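Long-range contact in uncharacterized protein (PDB 4RXV), which is of uncharacterised function, its N-terminal fragment containing a domain related to clan CA cysteine peptidases, and probably acts as a Legionella effector: residues A[73-87]-A[210-224]. Residues are numbered along the deposited sequence; the frame is centred on the assembly and turned at random. Where two conformers were deposited one is given.
Sequences SAQEYIKFAQQRNKK and DESLTSTRTGQLTPY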
loop_
_atom_site.group_PDB
_atom_site.type_symbol
_atom_site.label_atom_id
_atom_site.label_comp_id
_atom_site.label_asym_id
_atom_site.label_seq_id
_atom_site.Cartn_x
_atom_site.Cartn_y
_atom_site.Cartn_z
ATOM N N SER A 73 -10.270 11.007 2.295
ATOM C CA SER A 73 -10.850 10.714 3.599
ATOM C C SER A 73 -10.433 9.336 4.073
ATOM O O SER A 73 -10.245 8.418 3.268
ATOM C CB SER A 73 -12.389 10.774 3.537
ATOM O OG SER A 73 -12.929 9.633 2.902
ATOM N N ALA A 74 -10.340 9.177 5.385
ATOM C CA ALA A 74 -9.961 7.902 5.962
ATOM C C ALA A 74 -10.899 6.770 5.561
ATOM O O ALA A 74 -10.444 5.679 5.239
ATOM C CB ALA A 74 -9.853 8.018 7.482
ATOM N N GLN A 75 -12.205 7.031 5.559
ATOM C CA GLN A 75 -13.158 5.980 5.241
ATOM C C GLN A 75 -12.950 5.453 3.808
ATOM O O GLN A 75 -13.164 4.261 3.544
ATOM C CB GLN A 75 -14.607 6.442 5.452
ATOM C CG GLN A 75 -15.625 5.333 5.261
ATOM C CD GLN A 75 -15.498 4.228 6.311
ATOM O OE1 GLN A 75 -15.103 4.479 7.429
ATOM N NE2 GLN A 75 -15.842 3.004 5.938
ATOM N N GLU A 76 -12.559 6.316 2.869
ATOM C CA GLU A 76 -12.293 5.838 1.512
ATOM C C GLU A 76 -11.155 4.824 1.468
ATOM O O GLU A 76 -11.222 3.864 0.717
ATOM C CB GLU A 76 -11.974 6.992 0.585
ATOM C CG GLU A 76 -13.174 7.828 0.202
ATOM C CD GLU A 76 -12.703 9.077 -0.464
ATOM O OE1 GLU A 76 -12.534 9.051 -1.700
ATOM O OE2 GLU A 76 -12.476 10.078 0.247
ATOM N N TYR A 77 -10.119 5.047 2.260
ATOM C CA TYR A 77 -9.009 4.096 2.301
ATOM C C TYR A 77 -9.446 2.767 2.917
ATOM O O TYR A 77 -9.075 1.703 2.423
ATOM C CB TYR A 77 -7.826 4.681 3.049
ATOM C CG TYR A 77 -7.169 5.817 2.299
ATOM C CD1 TYR A 77 -6.386 5.565 1.185
ATOM C CD2 TYR A 77 -7.346 7.135 2.685
ATOM C CE1 TYR A 77 -5.797 6.583 0.464
ATOM C CE2 TYR A 77 -6.758 8.177 1.970
ATOM C CZ TYR A 77 -5.981 7.886 0.859
ATOM O OH TYR A 77 -5.387 8.863 0.095
ATOM N N ILE A 78 -10.242 2.825 3.977
ATOM C CA ILE A 78 -10.762 1.605 4.591
ATOM C C ILE A 78 -11.626 0.829 3.584
ATOM O O ILE A 78 -11.485 -0.393 3.428
ATOM C CB ILE A 78 -11.503 1.941 5.894
ATOM C CG1 ILE A 78 -10.502 2.543 6.907
ATOM C CG2 ILE A 78 -12.219 0.725 6.445
ATOM C CD1 ILE A 78 -11.124 2.967 8.232
ATOM N N LYS A 79 -12.489 1.532 2.864
ATOM C CA LYS A 79 -13.319 0.885 1.858
ATOM C C LYS A 79 -12.492 0.274 0.740
ATOM O O LYS A 79 -12.843 -0.778 0.230
ATOM C CB LYS A 79 -14.338 1.866 1.295
ATOM C CG LYS A 79 -15.583 2.003 2.153
ATOM C CD LYS A 79 -16.647 2.826 1.454
ATOM C CE LYS A 79 -16.284 4.293 1.495
ATOM N NZ LYS A 79 -16.986 5.068 0.458
ATOM N N PHE A 80 -11.420 0.949 0.353
ATOM C CA PHE A 80 -10.537 0.445 -0.703
ATOM C C PHE A 80 -10.002 -0.943 -0.305
ATOM O O PHE A 80 -10.068 -1.893 -1.088
ATOM C CB PHE A 80 -9.398 1.434 -0.957
ATOM C CG PHE A 80 -8.502 1.074 -2.116
ATOM C CD1 PHE A 80 -7.498 0.147 -1.982
ATOM C CD2 PHE A 80 -8.638 1.721 -3.337
ATOM C CE1 PHE A 80 -6.671 -0.173 -3.038
ATOM C CE2 PHE A 80 -7.806 1.421 -4.405
ATOM C CZ PHE A 80 -6.820 0.470 -4.255
ATOM N N ALA A 81 -9.502 -1.062 0.915
ATOM C CA ALA A 81 -8.997 -2.343 1.398
ATOM C C ALA A 81 -10.108 -3.393 1.445
ATOM O O ALA A 81 -9.910 -4.549 1.046
ATOM C CB ALA A 81 -8.387 -2.178 2.755
ATOM N N GLN A 82 -11.279 -3.004 1.937
ATOM C CA GLN A 82 -12.388 -3.923 2.028
ATOM C C GLN A 82 -12.778 -4.465 0.649
ATOM O O GLN A 82 -12.997 -5.670 0.472
ATOM C CB GLN A 82 -13.570 -3.213 2.662
ATOM C CG GLN A 82 -14.673 -4.104 3.108
ATOM C CD GLN A 82 -15.474 -3.426 4.174
ATOM O OE1 GLN A 82 -15.544 -3.889 5.316
ATOM N NE2 GLN A 82 -16.040 -2.282 3.830
ATOM N N GLN A 83 -12.897 -3.576 -0.321
ATOM C CA GLN A 83 -13.344 -3.961 -1.650
ATOM C C GLN A 83 -12.333 -4.846 -2.351
ATOM O O GLN A 83 -12.712 -5.806 -3.024
ATOM C CB GLN A 83 -13.581 -2.723 -2.484
ATOM C CG GLN A 83 -14.806 -1.951 -2.072
ATOM C CD GLN A 83 -16.064 -2.813 -2.076
ATOM O OE1 GLN A 83 -16.764 -2.923 -1.062
ATOM N NE2 GLN A 83 -16.346 -3.442 -3.213
ATOM N N ARG A 84 -11.048 -4.558 -2.181
ATOM C CA ARG A 84 -10.033 -5.362 -2.845
ATOM C C ARG A 84 -9.875 -6.729 -2.214
ATOM O O ARG A 84 -9.329 -7.614 -2.851
ATOM C CB ARG A 84 -8.672 -4.659 -2.808
ATOM C CG ARG A 84 -8.558 -3.293 -3.442
ATOM C CD ARG A 84 -8.892 -3.329 -4.872
ATOM N NE ARG A 84 -8.955 -2.016 -5.552
ATOM C CZ ARG A 84 -9.884 -1.086 -5.340
ATOM N NH1 ARG A 84 -10.774 -1.219 -4.361
ATOM N NH2 ARG A 84 -9.903 0.008 -6.096
ATOM N N ASN A 85 -10.345 -6.916 -0.981
ATOM C CA ASN A 85 -10.251 -8.203 -0.283
ATOM C C ASN A 85 -11.475 -9.088 -0.472
ATOM O O ASN A 85 -11.535 -10.196 0.052
ATOM C CB ASN A 85 -10.015 -8.001 1.209
ATOM C CG ASN A 85 -8.565 -7.699 1.532
ATOM O OD1 ASN A 85 -7.702 -7.577 0.655
ATOM N ND2 ASN A 85 -8.288 -7.589 2.811
ATOM N N LYS A 86 -12.457 -8.632 -1.227
ATOM C CA LYS A 86 -13.585 -9.487 -1.544
ATOM C C LYS A 86 -13.151 -10.650 -2.446
ATOM O O LYS A 86 -12.423 -10.469 -3.423
ATOM C CB LYS A 86 -14.705 -8.670 -2.181
ATOM C CG LYS A 86 -15.308 -7.696 -1.190
ATOM C CD LYS A 86 -16.530 -6.974 -1.738
ATOM C CE LYS A 86 -17.092 -5.982 -0.714
ATOM N NZ LYS A 86 -17.416 -6.609 0.600
ATOM N N LYS A 87 -13.582 -11.857 -2.088
ATOM C CA LYS A 87 -13.274 -13.033 -2.882
ATOM C C LYS A 87 -14.438 -13.334 -3.793
ATOM O O LYS A 87 -15.564 -13.453 -3.358
ATOM C CB LYS A 87 -12.982 -14.242 -2.000
ATOM C CG LYS A 87 -11.749 -14.064 -1.140
ATOM C CD LYS A 87 -11.545 -15.270 -0.252
ATOM C CE LYS A 87 -10.407 -15.046 0.731
ATOM N NZ LYS A 87 -10.198 -16.243 1.586
ATOM N N ASP A 210 -7.467 15.611 8.107
ATOM C CA ASP A 210 -8.741 15.046 7.698
ATOM C C ASP A 210 -9.756 15.207 8.833
ATOM O O ASP A 210 -9.690 14.502 9.845
ATOM C CB ASP A 210 -8.501 13.562 7.382
ATOM C CG ASP A 210 -9.741 12.818 6.955
ATOM O OD1 ASP A 210 -10.839 13.428 6.913
ATOM O OD2 ASP A 210 -9.608 11.600 6.647
ATOM N N GLU A 211 -10.711 16.117 8.671
ATOM C CA GLU A 211 -11.692 16.372 9.720
ATOM C C GLU A 211 -12.621 15.197 9.994
ATOM O O GLU A 211 -13.222 15.136 11.060
ATOM C CB GLU A 211 -12.518 17.612 9.371
ATOM C CG GLU A 211 -11.697 18.900 9.419
ATOM C CD GLU A 211 -12.484 20.142 9.090
ATOM O OE1 GLU A 211 -13.559 20.034 8.447
ATOM O OE2 GLU A 211 -12.014 21.243 9.474
ATOM N N SER A 212 -12.707 14.258 9.055
ATOM C CA SER A 212 -13.549 13.081 9.192
ATOM C C SER A 212 -12.880 11.962 9.959
ATOM O O SER A 212 -13.528 10.955 10.243
ATOM C CB SER A 212 -13.994 12.572 7.812
ATOM O OG SER A 212 -12.974 11.843 7.140
ATOM N N LEU A 213 -11.602 12.105 10.289
ATOM C CA LEU A 213 -10.873 10.974 10.866
ATOM C C LEU A 213 -11.493 10.500 12.181
ATOM O O LEU A 213 -11.685 9.306 12.422
ATOM C CB LEU A 213 -9.423 11.343 11.079
ATOM C CG LEU A 213 -8.578 10.254 11.741
ATOM C CD1 LEU A 213 -8.415 9.041 10.850
ATOM C CD2 LEU A 213 -7.249 10.831 12.164
ATOM N N THR A 214 -11.796 11.434 13.065
ATOM C CA THR A 214 -12.228 11.063 14.410
ATOM C C THR A 214 -13.539 10.275 14.419
ATOM O O THR A 214 -13.753 9.421 15.284
ATOM C CB THR A 214 -12.394 12.299 15.278
ATOM O OG1 THR A 214 -11.196 13.066 15.208
ATOM C CG2 THR A 214 -12.657 11.867 16.683
ATOM N N SER A 215 -14.411 10.567 13.459
ATOM C CA SER A 215 -15.681 9.860 13.351
ATOM C C SER A 215 -15.584 8.590 12.502
ATOM O O SER A 215 -16.595 7.939 12.240
ATOM C CB SER A 215 -16.770 10.776 12.795
ATOM O OG SER A 215 -16.439 11.248 11.512
ATOM N N THR A 216 -14.381 8.236 12.076
ATOM C CA THR A 216 -14.177 7.033 11.286
ATOM C C THR A 216 -13.913 5.880 12.249
ATOM O O THR A 216 -12.918 5.853 12.957
ATOM C CB THR A 216 -13.005 7.216 10.303
ATOM O OG1 THR A 216 -13.275 8.325 9.439
ATOM C CG2 THR A 216 -12.817 5.971 9.448
ATOM N N ARG A 217 -14.817 4.919 12.236
ATOM C CA ARG A 217 -14.746 3.731 13.063
ATOM C C ARG A 217 -13.482 2.918 12.808
ATOM O O ARG A 217 -13.014 2.816 11.677
ATOM C CB ARG A 217 -15.950 2.854 12.703
ATOM C CG ARG A 217 -16.466 1.953 13.796
ATOM C CD ARG A 217 -17.916 1.516 13.506
ATOM N NE ARG A 217 -18.669 1.199 14.720
ATOM C CZ ARG A 217 -19.420 2.063 15.404
ATOM N NH1 ARG A 217 -19.513 3.335 15.030
ATOM N NH2 ARG A 217 -20.047 1.668 16.505
ATOM N N THR A 218 -12.934 2.326 13.857
ATOM C CA THR A 218 -11.865 1.356 13.713
ATOM C C THR A 218 -12.419 -0.072 13.793
ATOM O O THR A 218 -13.558 -0.286 14.212
ATOM C CB THR A 218 -10.782 1.561 14.782
ATOM O OG1 THR A 218 -11.349 1.445 16.099
ATOM C CG2 THR A 218 -10.117 2.918 14.620
ATOM N N GLY A 219 -11.623 -1.062 13.408
ATOM C CA GLY A 219 -12.074 -2.447 13.471
ATOM C C GLY A 219 -13.106 -2.814 12.412
ATOM O O GLY A 219 -13.826 -3.805 12.553
ATOM N N GLN A 220 -13.197 -2.009 11.357
ATOM C CA GLN A 220 -14.090 -2.317 10.252
ATOM C C GLN A 220 -13.605 -3.477 9.400
ATOM O O GLN A 220 -14.414 -4.150 8.748
ATOM C CB GLN A 220 -14.270 -1.108 9.355
ATOM C CG GLN A 220 -14.840 0.066 10.063
ATOM C CD GLN A 220 -15.137 1.187 9.114
ATOM O OE1 GLN A 220 -15.871 1.017 8.146
ATOM N NE2 GLN A 220 -14.538 2.329 9.355
ATOM N N LEU A 221 -12.292 -3.700 9.363
ATOM C CA LEU A 221 -11.728 -4.682 8.444
ATOM C C LEU A 221 -11.462 -6.017 9.133
ATOM O O LEU A 221 -11.091 -6.093 10.308
ATOM C CB LEU A 221 -10.407 -4.194 7.858
ATOM C CG LEU A 221 -10.444 -2.868 7.111
ATOM C CD1 LEU A 221 -9.072 -2.422 6.692
ATOM C CD2 LEU A 221 -11.370 -2.945 5.897
ATOM N N THR A 222 -11.636 -7.092 8.384
ATOM C CA THR A 222 -11.176 -8.396 8.808
ATOM C C THR A 222 -9.813 -8.633 8.156
ATOM O O THR A 222 -9.696 -8.552 6.940
ATOM C CB THR A 222 -12.175 -9.458 8.387
ATOM O OG1 THR A 222 -13.452 -9.157 8.975
ATOM C CG2 THR A 222 -11.709 -10.813 8.831
ATOM N N PRO A 223 -8.767 -8.912 8.948
ATOM C CA PRO A 223 -7.492 -9.268 8.311
ATOM C C PRO A 223 -7.678 -10.393 7.305
ATOM O O PRO A 223 -8.464 -11.300 7.544
ATOM C CB PRO A 223 -6.619 -9.703 9.488
ATOM C CG PRO A 223 -7.183 -8.937 10.661
ATOM C CD PRO A 223 -8.673 -8.970 10.421
ATOM N N TYR A 224 -6.970 -10.332 6.189
ATOM C CA TYR A 224 -7.227 -11.284 5.118
ATOM C C TYR A 224 -6.937 -12.721 5.544
ATOM O O TYR A 224 -7.604 -13.656 5.101
ATOM C CB TYR A 224 -6.386 -10.946 3.905
ATOM C CG TYR A 224 -6.852 -11.592 2.609
ATOM C CD1 TYR A 224 -8.112 -11.317 2.102
ATOM C CD2 TYR A 224 -6.012 -12.413 1.853
ATOM C CE1 TYR A 224 -8.550 -11.851 0.927
ATOM C CE2 TYR A 224 -6.446 -12.964 0.641
ATOM C CZ TYR A 224 -7.708 -12.663 0.182
ATOM O OH TYR A 224 -8.156 -13.160 -1.013
HETATM O O HOH W 1 -13.467 9.247 6.871
HETATM O O HOH W 2 -16.932 -3.476 8.155
HETATM O O HOH W 3 -10.270 -9.239 4.448
HETATM O O HOH W 4 -7.911 -15.401 2.815
#
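Gln75 and Gln220 join their side-chain amides head to head in a cyclic pair of hydrogen bonds, Gln220 NE2 to Gln75 OE1 at 2.9 Å and Gln75 NE2 to Gln220 OE1 at 3.0 Å. The amide planes lie 19° apart, and each oxygen is met on a lone pair in its carbonyl plane. Gln220 NE2 also donates to Arg217 O, nearly straight at 172°, which fixes the rotation of its amide. A bend at chi2 (65°) swings the end of Gln75 toward the loop. Ile78 CD1 lies off one face of the Gln220 amide, beside NE2, and meets Thr216 CG2 tip to tip at 3.7 Å. Leu221 CD2 packs on Ile78 CG2; Leu221 CD1 touches Ala81 CB. At the first turn of helix 74-84, Asp210 OD2 accepts from Ala74 N (2.8 Å), and its OD1 forms an Asx turn with Ser212 N. One water links Gln75 N, Ser212 OG and Thr216 OG1. At the far end Asn85 O lies at the edge of the Tyr224 ring, 3.5 Å from CE1, whereas Lys87 CE approaches obliquely. Asn85 ND2 donates to Glu16 OE1, while Glu16 OE2 accepts from Tyr224 N. The loop after strand 202-206 runs along helix 74-84 of the RavJ peptidase-like region; Asp115, between helices 105-114 and 117-122, accepts from Gln220 N and Leu221 N, Arg120 of helix 117-122 donates to Thr216 O, and Leu114 of helix 105-114 meets both Ala74 and Leu213.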